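Local coordinates for protein pyruvate kinase 1 (Trypanosoma brucei brucei, PDB 4KCT) that transfers phosphate from phosphoenolpyruvate to ADP, yielding pyruvate and ATP in glycolysis, and also shows an intrinsic oxaloacetate decarboxylase activity, at residues S141-V153 with H165-N179. Numbering follows the deposited sequence.
Sequences SIYVDDGVMTLRV and HVNNHHRLTDRRGIN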
ATOM      1  N   SER A 141      13.266 -33.815 -26.395  1.00 27.57           N
ATOM      2  CA  SER A 141      14.070 -33.288 -27.474  1.00 28.70           C
ATOM      3  C   SER A 141      15.573 -33.391 -27.207  1.00 25.56           C
ATOM      4  O   SER A 141      16.042 -33.213 -26.071  1.00 27.30           O
ATOM      5  CB  SER A 141      13.691 -31.831 -27.743  1.00 31.25           C
ATOM      6  OG  SER A 141      12.358 -31.753 -28.188  1.00 35.84           O
ATOM      7  N   ILE A 142      16.327 -33.558 -28.281  1.00 21.83           N
ATOM      8  CA  ILE A 142      17.741 -33.318 -28.249  1.00 23.93           C
ATOM      9  C   ILE A 142      18.041 -32.214 -29.230  1.00 22.91           C
ATOM     10  O   ILE A 142      17.597 -32.264 -30.364  1.00 22.69           O
ATOM     11  CB  ILE A 142      18.523 -34.587 -28.648  1.00 21.63           C
ATOM     12  CG1 ILE A 142      18.292 -35.694 -27.612  1.00 23.30           C
ATOM     13  CG2 ILE A 142      20.001 -34.270 -28.800  1.00 22.89           C
ATOM     14  CD1 ILE A 142      18.767 -37.079 -28.060  1.00 24.97           C
ATOM     15  N   TYR A 143      18.777 -31.205 -28.784  1.00 22.73           N
ATOM     16  CA  TYR A 143      19.141 -30.099 -29.638  1.00 22.69           C
ATOM     17  C   TYR A 143      20.574 -30.296 -30.083  1.00 25.73           C
ATOM     18  O   TYR A 143      21.445 -30.623 -29.265  1.00 24.21           O
ATOM     19  CB  TYR A 143      19.032 -28.776 -28.863  1.00 22.54           C
ATOM     20  CG  TYR A 143      17.602 -28.354 -28.536  1.00 27.16           C
ATOM     21  CD1 TYR A 143      17.350 -27.259 -27.691  1.00 26.30           C
ATOM     22  CD2 TYR A 143      16.502 -29.013 -29.104  1.00 27.02           C
ATOM     23  CE1 TYR A 143      16.043 -26.870 -27.378  1.00 28.22           C
ATOM     24  CE2 TYR A 143      15.194 -28.663 -28.755  1.00 28.43           C
ATOM     25  CZ  TYR A 143      14.970 -27.561 -27.933  1.00 32.68           C
ATOM     26  OH  TYR A 143      13.670 -27.191 -27.614  1.00 32.39           O
ATOM     27  N   VAL A 144      20.853 -29.970 -31.335  1.00 22.20           N
ATOM     28  CA  VAL A 144      22.190 -30.128 -31.859  1.00 24.98           C
ATOM     29  C   VAL A 144      22.663 -28.819 -32.491  1.00 27.56           C
ATOM     30  O   VAL A 144      21.876 -28.105 -33.112  1.00 27.33           O
ATOM     31  CB  VAL A 144      22.248 -31.283 -32.886  1.00 24.99           C
ATOM     32  CG1 VAL A 144      23.685 -31.696 -33.147  1.00 23.32           C
ATOM     33  CG2 VAL A 144      21.416 -32.476 -32.392  1.00 22.81           C
ATOM     34  N   ASP A 145      23.928 -28.473 -32.245  1.00 26.28           N
ATOM     35  CA  ASP A 145      24.565 -27.347 -32.882  1.00 31.07           C
ATOM     36  C   ASP A 145      23.970 -26.038 -32.382  1.00 34.64           C
ATOM     37  O   ASP A 145      23.268 -25.335 -33.114  1.00 32.97           O
ATOM     38  CB  ASP A 145      24.464 -27.450 -34.404  1.00 33.08           C
ATOM     39  CG  ASP A 145      25.606 -26.761 -35.101  1.00 37.38           C
ATOM     40  OD1 ASP A 145      26.460 -26.170 -34.404  1.00 36.00           O
ATOM     41  OD2 ASP A 145      25.667 -26.822 -36.337  1.00 39.67           O
ATOM     42  N   ASP A 146      24.064 -25.850 -31.072  1.00 36.20           N
ATOM     43  CA  ASP A 146      23.519 -24.674 -30.411  1.00 40.40           C
ATOM     44  C   ASP A 146      22.058 -24.452 -30.745  1.00 35.21           C
ATOM     45  O   ASP A 146      21.639 -23.319 -30.962  1.00 34.97           O
ATOM     46  CB  ASP A 146      24.338 -23.433 -30.763  1.00 50.13           C
ATOM     47  CG  ASP A 146      25.459 -23.185 -29.782  1.00 60.59           C
ATOM     48  OD1 ASP A 146      25.498 -22.088 -29.192  1.00 80.56           O
ATOM     49  OD2 ASP A 146      26.278 -24.102 -29.563  1.00 70.67           O
ATOM     50  N   GLY A 147      21.287 -25.540 -30.771  1.00 31.07           N
ATOM     51  CA  GLY A 147      19.837 -25.460 -30.871  1.00 31.61           C
ATOM     52  C   GLY A 147      19.317 -25.422 -32.295  1.00 31.86           C
ATOM     53  O   GLY A 147      18.111 -25.431 -32.510  1.00 32.53           O
ATOM     54  N   VAL A 148      20.224 -25.391 -33.273  1.00 29.90           N
ATOM     55  CA  VAL A 148      19.829 -25.164 -34.674  1.00 32.11           C
ATOM     56  C   VAL A 148      19.087 -26.347 -35.289  1.00 32.40           C
ATOM     57  O   VAL A 148      18.169 -26.166 -36.073  1.00 34.07           O
ATOM     58  CB  VAL A 148      21.029 -24.772 -35.574  1.00 33.85           C
ATOM     59  CG1 VAL A 148      20.607 -24.772 -37.039  1.00 37.06           C
ATOM     60  CG2 VAL A 148      21.564 -23.395 -35.181  1.00 38.18           C
ATOM     61  N   MET A 149      19.516 -27.560 -34.979  1.00 30.34           N
ATOM     62  CA  MET A 149      18.747 -28.725 -35.360  1.00 29.49           C
ATOM     63  C   MET A 149      18.107 -29.304 -34.129  1.00 28.41           C
ATOM     64  O   MET A 149      18.742 -29.387 -33.076  1.00 31.00           O
ATOM     65  CB  MET A 149      19.635 -29.797 -36.031  1.00 29.68           C
ATOM     66  CG  MET A 149      18.851 -31.061 -36.391  1.00 33.59           C
ATOM     67  SD  MET A 149      19.801 -32.315 -37.293  1.00 46.93           S
ATOM     68  CE  MET A 149      21.360 -32.152 -36.518  1.00 28.44           C
ATOM     69  N   THR A 150      16.874 -29.763 -34.261  1.00 26.40           N
ATOM     70  CA  THR A 150      16.227 -30.428 -33.158  1.00 28.33           C
ATOM     71  C   THR A 150      15.736 -31.817 -33.545  1.00 28.08           C
ATOM     72  O   THR A 150      15.300 -32.049 -34.673  1.00 31.87           O
ATOM     73  CB  THR A 150      15.071 -29.595 -32.566  1.00 32.75           C
ATOM     74  OG1 THR A 150      13.950 -29.695 -33.418  1.00 38.36           O
ATOM     75  CG2 THR A 150      15.462 -28.121 -32.434  1.00 29.76           C
ATOM     76  N   LEU A 151      15.937 -32.758 -32.636  1.00 24.15           N
ATOM     77  CA  LEU A 151      15.462 -34.125 -32.794  1.00 29.37           C
ATOM     78  C   LEU A 151      14.415 -34.382 -31.739  1.00 29.83           C
ATOM     79  O   LEU A 151      14.583 -33.982 -30.583  1.00 30.43           O
ATOM     80  CB  LEU A 151      16.624 -35.115 -32.587  1.00 27.73           C
ATOM     81  CG  LEU A 151      17.925 -34.791 -33.330  1.00 30.41           C
ATOM     82  CD1 LEU A 151      19.076 -35.639 -32.783  1.00 36.62           C
ATOM     83  CD2 LEU A 151      17.744 -35.063 -34.792  1.00 29.12           C
ATOM     84  N   ARG A 152      13.365 -35.104 -32.115  1.00 29.64           N
ATOM     85  CA  ARG A 152      12.428 -35.645 -31.148  1.00 27.75           C
ATOM     86  C   ARG A 152      12.764 -37.091 -30.901  1.00 27.35           C
ATOM     87  O   ARG A 152      12.919 -37.863 -31.846  1.00 27.64           O
ATOM     88  CB  ARG A 152      10.994 -35.545 -31.679  1.00 32.41           C
ATOM     89  CG  ARG A 152       9.958 -36.167 -30.744  1.00 37.39           C
ATOM     90  CD  ARG A 152       8.533 -35.892 -31.224  1.00 43.51           C
ATOM     91  NE  ARG A 152       8.410 -36.027 -32.675  1.00 45.96           N
ATOM     92  CZ  ARG A 152       8.082 -37.154 -33.300  1.00 48.57           C
ATOM     93  NH1 ARG A 152       8.030 -37.189 -34.625  1.00 51.62           N
ATOM     94  NH2 ARG A 152       7.802 -38.244 -32.602  1.00 49.52           N
ATOM     95  N   VAL A 153      12.869 -37.474 -29.638  1.00 26.46           N
ATOM     96  CA  VAL A 153      13.184 -38.855 -29.310  1.00 27.54           C
ATOM     97  C   VAL A 153      11.924 -39.701 -29.500  1.00 30.13           C
ATOM     98  O   VAL A 153      10.890 -39.415 -28.901  1.00 31.87           O
ATOM     99  CB  VAL A 153      13.642 -38.996 -27.851  1.00 29.79           C
ATOM    100  CG1 VAL A 153      13.850 -40.470 -27.506  1.00 24.18           C
ATOM    101  CG2 VAL A 153      14.920 -38.186 -27.607  1.00 29.41           C
ATOM    102  N   HIS A 165      13.630 -38.512 -34.393  1.00 26.63           N
ATOM    103  CA  HIS A 165      13.029 -37.965 -35.598  1.00 27.49           C
ATOM    104  C   HIS A 165      13.603 -36.599 -35.833  1.00 28.34           C
ATOM    105  O   HIS A 165      13.529 -35.747 -34.959  1.00 27.67           O
ATOM    106  CB  HIS A 165      11.514 -37.870 -35.399  1.00 28.79           C
ATOM    107  CG  HIS A 165      10.791 -37.127 -36.502  1.00 37.02           C
ATOM    108  ND1 HIS A 165      10.717 -35.773 -36.543  1.00 37.66           N
ATOM    109  CD2 HIS A 165      10.002 -37.594 -37.564  1.00 36.03           C
ATOM    110  CE1 HIS A 165       9.948 -35.396 -37.593  1.00 40.45           C
ATOM    111  NE2 HIS A 165       9.515 -36.508 -38.215  1.00 40.56           N
ATOM    112  N   VAL A 166      14.234 -36.395 -36.981  1.00 27.47           N
ATOM    113  CA  VAL A 166      14.804 -35.075 -37.314  1.00 28.56           C
ATOM    114  C   VAL A 166      13.698 -34.074 -37.647  1.00 32.81           C
ATOM    115  O   VAL A 166      12.814 -34.372 -38.460  1.00 32.00           O
ATOM    116  CB  VAL A 166      15.759 -35.174 -38.513  1.00 26.94           C
ATOM    117  CG1 VAL A 166      16.201 -33.771 -38.969  1.00 26.50           C
ATOM    118  CG2 VAL A 166      16.962 -36.040 -38.152  1.00 24.52           C
ATOM    119  N   ASN A 167      13.756 -32.886 -37.038  1.00 30.68           N
ATOM    120  CA  ASN A 167      12.688 -31.892 -37.196  1.00 31.23           C
ATOM    121  C   ASN A 167      12.933 -30.904 -38.312  1.00 36.38           C
ATOM    122  O   ASN A 167      11.994 -30.361 -38.864  1.00 39.47           O
ATOM    123  CB  ASN A 167      12.425 -31.138 -35.897  1.00 32.90           C
ATOM    124  CG  ASN A 167      11.741 -31.991 -34.864  1.00 37.59           C
ATOM    125  OD1 ASN A 167      11.984 -31.837 -33.667  1.00 49.02           O
ATOM    126  ND2 ASN A 167      11.009 -32.989 -35.316  1.00 36.17           N
ATOM    127  N   ASN A 168      14.192 -30.632 -38.621  1.00 32.37           N
ATOM    128  CA  ASN A 168      14.492 -29.597 -39.604  1.00 38.17           C
ATOM    129  C   ASN A 168      15.755 -29.862 -40.404  1.00 38.89           C
ATOM    130  O   ASN A 168      16.565 -30.714 -40.030  1.00 37.80           O
ATOM    131  CB  ASN A 168      14.534 -28.213 -38.943  1.00 39.98           C
ATOM    132  CG  ASN A 168      15.483 -28.152 -37.759  1.00 42.57           C
ATOM    133  OD1 ASN A 168      15.312 -28.861 -36.766  1.00 42.67           O
ATOM    134  ND2 ASN A 168      16.422 -27.229 -37.817  1.00 45.87           N
ATOM    135  N   HIS A 169      15.870 -29.202 -41.555  1.00 37.47           N
ATOM    136  CA  HIS A 169      17.048 -29.343 -42.416  1.00 40.51           C
ATOM    137  C   HIS A 169      18.263 -28.844 -41.682  1.00 36.95           C
ATOM    138  O   HIS A 169      18.226 -27.785 -41.098  1.00 37.18           O
ATOM    139  CB  HIS A 169      16.869 -28.536 -43.717  1.00 42.19           C
ATOM    140  CG  HIS A 169      15.951 -29.190 -44.724  1.00 47.02           C
ATOM    141  ND1 HIS A 169      14.652 -28.838 -44.862  1.00 51.97           N
ATOM    142  CD2 HIS A 169      16.192 -30.186 -45.682  1.00 53.94           C
ATOM    143  CE1 HIS A 169      14.092 -29.559 -45.860  1.00 49.38           C
ATOM    144  NE2 HIS A 169      15.032 -30.380 -46.362  1.00 50.68           N
ATOM    145  N   HIS A 170      19.345 -29.619 -41.700  1.00 32.16           N
ATOM    146  CA  HIS A 170      20.616 -29.173 -41.147  1.00 29.58           C
ATOM    147  C   HIS A 170      21.762 -30.024 -41.626  1.00 28.38           C
ATOM    148  O   HIS A 170      21.592 -31.211 -41.903  1.00 28.98           O
ATOM    149  CB  HIS A 170      20.573 -29.165 -39.625  1.00 33.32           C
ATOM    150  CG  HIS A 170      21.629 -28.292 -38.995  1.00 35.20           C
ATOM    151  ND1 HIS A 170      21.831 -27.012 -39.373  1.00 34.34           N
ATOM    152  CD2 HIS A 170      22.623 -28.585 -38.064  1.00 33.33           C
ATOM    153  CE1 HIS A 170      22.880 -26.508 -38.700  1.00 35.87           C
ATOM    154  NE2 HIS A 170      23.328 -27.450 -37.862  1.00 30.39           N
ATOM    155  N   ARG A 171      22.948 -29.422 -41.688  1.00 27.49           N
ATOM    156  CA  ARG A 171      24.184 -30.133 -42.029  1.00 31.04           C
ATOM    157  C   ARG A 171      25.064 -30.168 -40.793  1.00 31.38           C
ATOM    158  O   ARG A 171      25.406 -29.117 -40.245  1.00 30.44           O
ATOM    159  CB  ARG A 171      24.940 -29.390 -43.153  1.00 31.49           C
ATOM    160  CG  ARG A 171      26.170 -30.142 -43.654  1.00 37.82           C
ATOM    161  CD  ARG A 171      26.858 -29.417 -44.815  1.00 39.75           C
ATOM    162  NE  ARG A 171      27.566 -28.230 -44.352  1.00 43.15           N
ATOM    163  CZ  ARG A 171      28.878 -28.170 -44.137  1.00 39.32           C
ATOM    164  NH1 ARG A 171      29.659 -29.199 -44.441  1.00 39.07           N
ATOM    165  NH2 ARG A 171      29.417 -27.055 -43.680  1.00 40.15           N
ATOM    166  N   LEU A 172      25.366 -31.360 -40.301  1.00 26.79           N
ATOM    167  CA  LEU A 172      26.255 -31.478 -39.154  1.00 28.65           C
ATOM    168  C   LEU A 172      27.690 -31.665 -39.630  1.00 27.76           C
ATOM    169  O   LEU A 172      27.942 -32.452 -40.524  1.00 31.43           O
ATOM    170  CB  LEU A 172      25.839 -32.664 -38.267  1.00 26.91           C
ATOM    171  CG  LEU A 172      24.578 -32.470 -37.436  1.00 29.70           C
ATOM    172  CD1 LEU A 172      24.387 -33.664 -36.499  1.00 28.60           C
ATOM    173  CD2 LEU A 172      24.664 -31.167 -36.647  1.00 29.07           C
ATOM    174  N   THR A 173      28.626 -30.981 -38.983  1.00 26.63           N
ATOM    175  CA  THR A 173      30.048 -31.326 -39.085  1.00 28.92           C
ATOM    176  C   THR A 173      30.534 -31.989 -37.771  1.00 30.56           C
ATOM    177  O   THR A 173      29.735 -32.233 -36.854  1.00 28.84           O
ATOM    178  CB  THR A 173      30.899 -30.077 -39.395  1.00 30.49           C
ATOM    179  OG1 THR A 173      30.638 -29.076 -38.408  1.00 27.02           O
ATOM    180  CG2 THR A 173      30.542 -29.503 -40.792  1.00 31.03           C
ATOM    181  N   ASP A 174      31.835 -32.268 -37.681  1.00 28.80           N
ATOM    182  CA  ASP A 174      32.377 -33.042 -36.559  1.00 24.91           C
ATOM    183  C   ASP A 174      32.140 -32.341 -35.201  1.00 26.01           C
ATOM    184  O   ASP A 174      32.358 -31.136 -35.067  1.00 21.83           O
ATOM    185  CB  ASP A 174      33.875 -33.292 -36.760  1.00 27.86           C
ATOM    186  CG  ASP A 174      34.169 -34.391 -37.801  1.00 30.40           C
ATOM    187  OD1 ASP A 174      33.212 -35.031 -38.311  1.00 29.13           O
ATOM    188  OD2 ASP A 174      35.377 -34.630 -38.080  1.00 31.10           O
ATOM    189  N   ARG A 175      31.780 -33.123 -34.186  1.00 22.62           N
ATOM    190  CA  ARG A 175      31.766 -32.654 -32.779  1.00 24.24           C
ATOM    191  C   ARG A 175      30.989 -31.346 -32.570  1.00 23.82           C
ATOM    192  O   ARG A 175      31.503 -30.426 -31.937  1.00 19.32           O
ATOM    193  CB  ARG A 175      33.197 -32.482 -32.244  1.00 29.24           C
ATOM    194  CG  ARG A 175      34.022 -33.754 -32.247  1.00 35.30           C
ATOM    195  CD  ARG A 175      34.737 -33.975 -30.922  1.00 44.07           C
ATOM    196  NE  ARG A 175      35.917 -34.820 -31.104  1.00 55.04           N
ATOM    197  CZ  ARG A 175      35.949 -36.142 -30.919  1.00 56.40           C
ATOM    198  NH1 ARG A 175      34.892 -36.789 -30.428  1.00 52.35           N
ATOM    199  NH2 ARG A 175      37.061 -36.813 -31.178  1.00 55.61           N
ATOM    200  N   ARG A 176      29.714 -31.341 -32.946  1.00 22.58           N
ATOM    201  CA  ARG A 176      28.829 -30.210 -32.668  1.00 24.10           C
ATOM    202  C   ARG A 176      28.259 -30.309 -31.251  1.00 25.21           C
ATOM    203  O   ARG A 176      28.179 -31.407 -30.677  1.00 22.69           O
ATOM    204  CB  ARG A 176      27.686 -30.173 -33.680  1.00 24.69           C
ATOM    205  CG  ARG A 176      28.137 -30.070 -35.135  1.00 28.02           C
ATOM    206  CD  ARG A 176      28.821 -28.746 -35.383  1.00 30.42           C
ATOM    207  NE  ARG A 176      30.228 -28.833 -35.044  1.00 37.31           N
ATOM    208  CZ  ARG A 176      31.009 -27.785 -34.839  1.00 41.43           C
ATOM    209  NH1 ARG A 176      32.264 -27.968 -34.456  1.00 41.35           N
ATOM    210  NH2 ARG A 176      30.539 -26.557 -35.020  1.00 39.72           N
ATOM    211  N   GLY A 177      27.990 -29.151 -30.646  1.00 24.57           N
ATOM    212  CA  GLY A 177      27.388 -29.086 -29.304  1.00 21.43           C
ATOM    213  C   GLY A 177      26.017 -29.749 -29.220  1.00 20.43           C
ATOM    214  O   GLY A 177      25.197 -29.639 -30.146  1.00 23.52           O
ATOM    215  N   ILE A 178      25.733 -30.343 -28.056  1.00 20.33           N
ATOM    216  CA  ILE A 178      24.436 -30.969 -27.753  1.00 17.52           C
ATOM    217  C   ILE A 178      23.838 -30.279 -26.520  1.00 20.18           C
ATOM    218  O   ILE A 178      24.554 -29.985 -25.551  1.00 21.18           O
ATOM    219  CB  ILE A 178      24.641 -32.489 -27.441  1.00 19.05           C
ATOM    220  CG1 ILE A 178      25.043 -33.258 -28.714  1.00 15.47           C
ATOM    221  CG2 ILE A 178      23.405 -33.107 -26.768  1.00 18.50           C
ATOM    222  CD1 ILE A 178      23.926 -33.354 -29.753  1.00 19.74           C
ATOM    223  N   ASN A 179      22.532 -29.998 -26.553  1.00 20.95           N
ATOM    224  CA  ASN A 179      21.816 -29.575 -25.357  1.00 20.37           C
ATOM    225  C   ASN A 179      20.653 -30.503 -25.121  1.00 21.23           C
ATOM    226  O   ASN A 179      20.068 -31.005 -26.056  1.00 22.86           O
ATOM    227  CB  ASN A 179      21.307 -28.125 -25.500  1.00 21.50           C
ATOM    228  CG  ASN A 179      22.448 -27.120 -25.584  1.00 21.97           C
ATOM    229  OD1 ASN A 179      22.999 -26.903 -26.652  1.00 25.40           O
ATOM    230  ND2 ASN A 179      22.921 -26.664 -24.432  1.00 22.20           N
TER
HETATM  231  O   HOH W   1      27.990 -26.643 -32.048  1.00 33.27           O
HETATM  232  O   HOH W   2      27.172 -28.249 -38.103  1.00 36.76           O
HETATM  233  O   HOH W   3      25.281 -26.658 -28.495  1.00 46.09           O
HETATM  234  O   HOH W   4      22.539 -27.723 -29.287  1.00 21.63           O
HETATM  235  O   HOH W   5       8.712 -33.993 -34.438  1.00 52.08           O
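Asp-145 OD2 is gripped by His-170 NE2 at 2.9 Å and by water 2, which also donates to Arg-171 O. The imidazole N-H points straight (164°) from the ring edge, meeting OD2 on its anti side, 16° out of the carboxylate plane. Asp-145 OD1 accepts a hydrogen bond from water 1, which accepts one from Gly-177 N. Over one face of the same ring sits Val-148 CG1, 3.3 Å from His-170 CE1. Beside the classic bulge at Val-148 and Met-149, the Asn-168 amide bonds to backbone on both sides of Met-149: ND2 donates to Val-148 O (2.7 Å), while Thr-150 N meets a lone pair of OD1 (3.1 Å). Arg-152 NH1 stands over one face of the His-165 ring, offset toward its rim, 3.3 Å from His-165 CG. On the face carrying Val-144 and Ile-178, Met-149 CE is 3.4 Å from Leu-172 CG, closer than usual van der Waals contact. This is the B domain, the lid-like beta domain of pyruvate kinases: hairpin 141-153, closed by a type I' turn, lies between strands 161-166 and 177-179, through antiparallel hydrogen-bonded pairs Arg-152 with His-165 and Tyr-143 with Asn-179, while Phe-102 of strand 99-102 touches Met-149 and Leu-172.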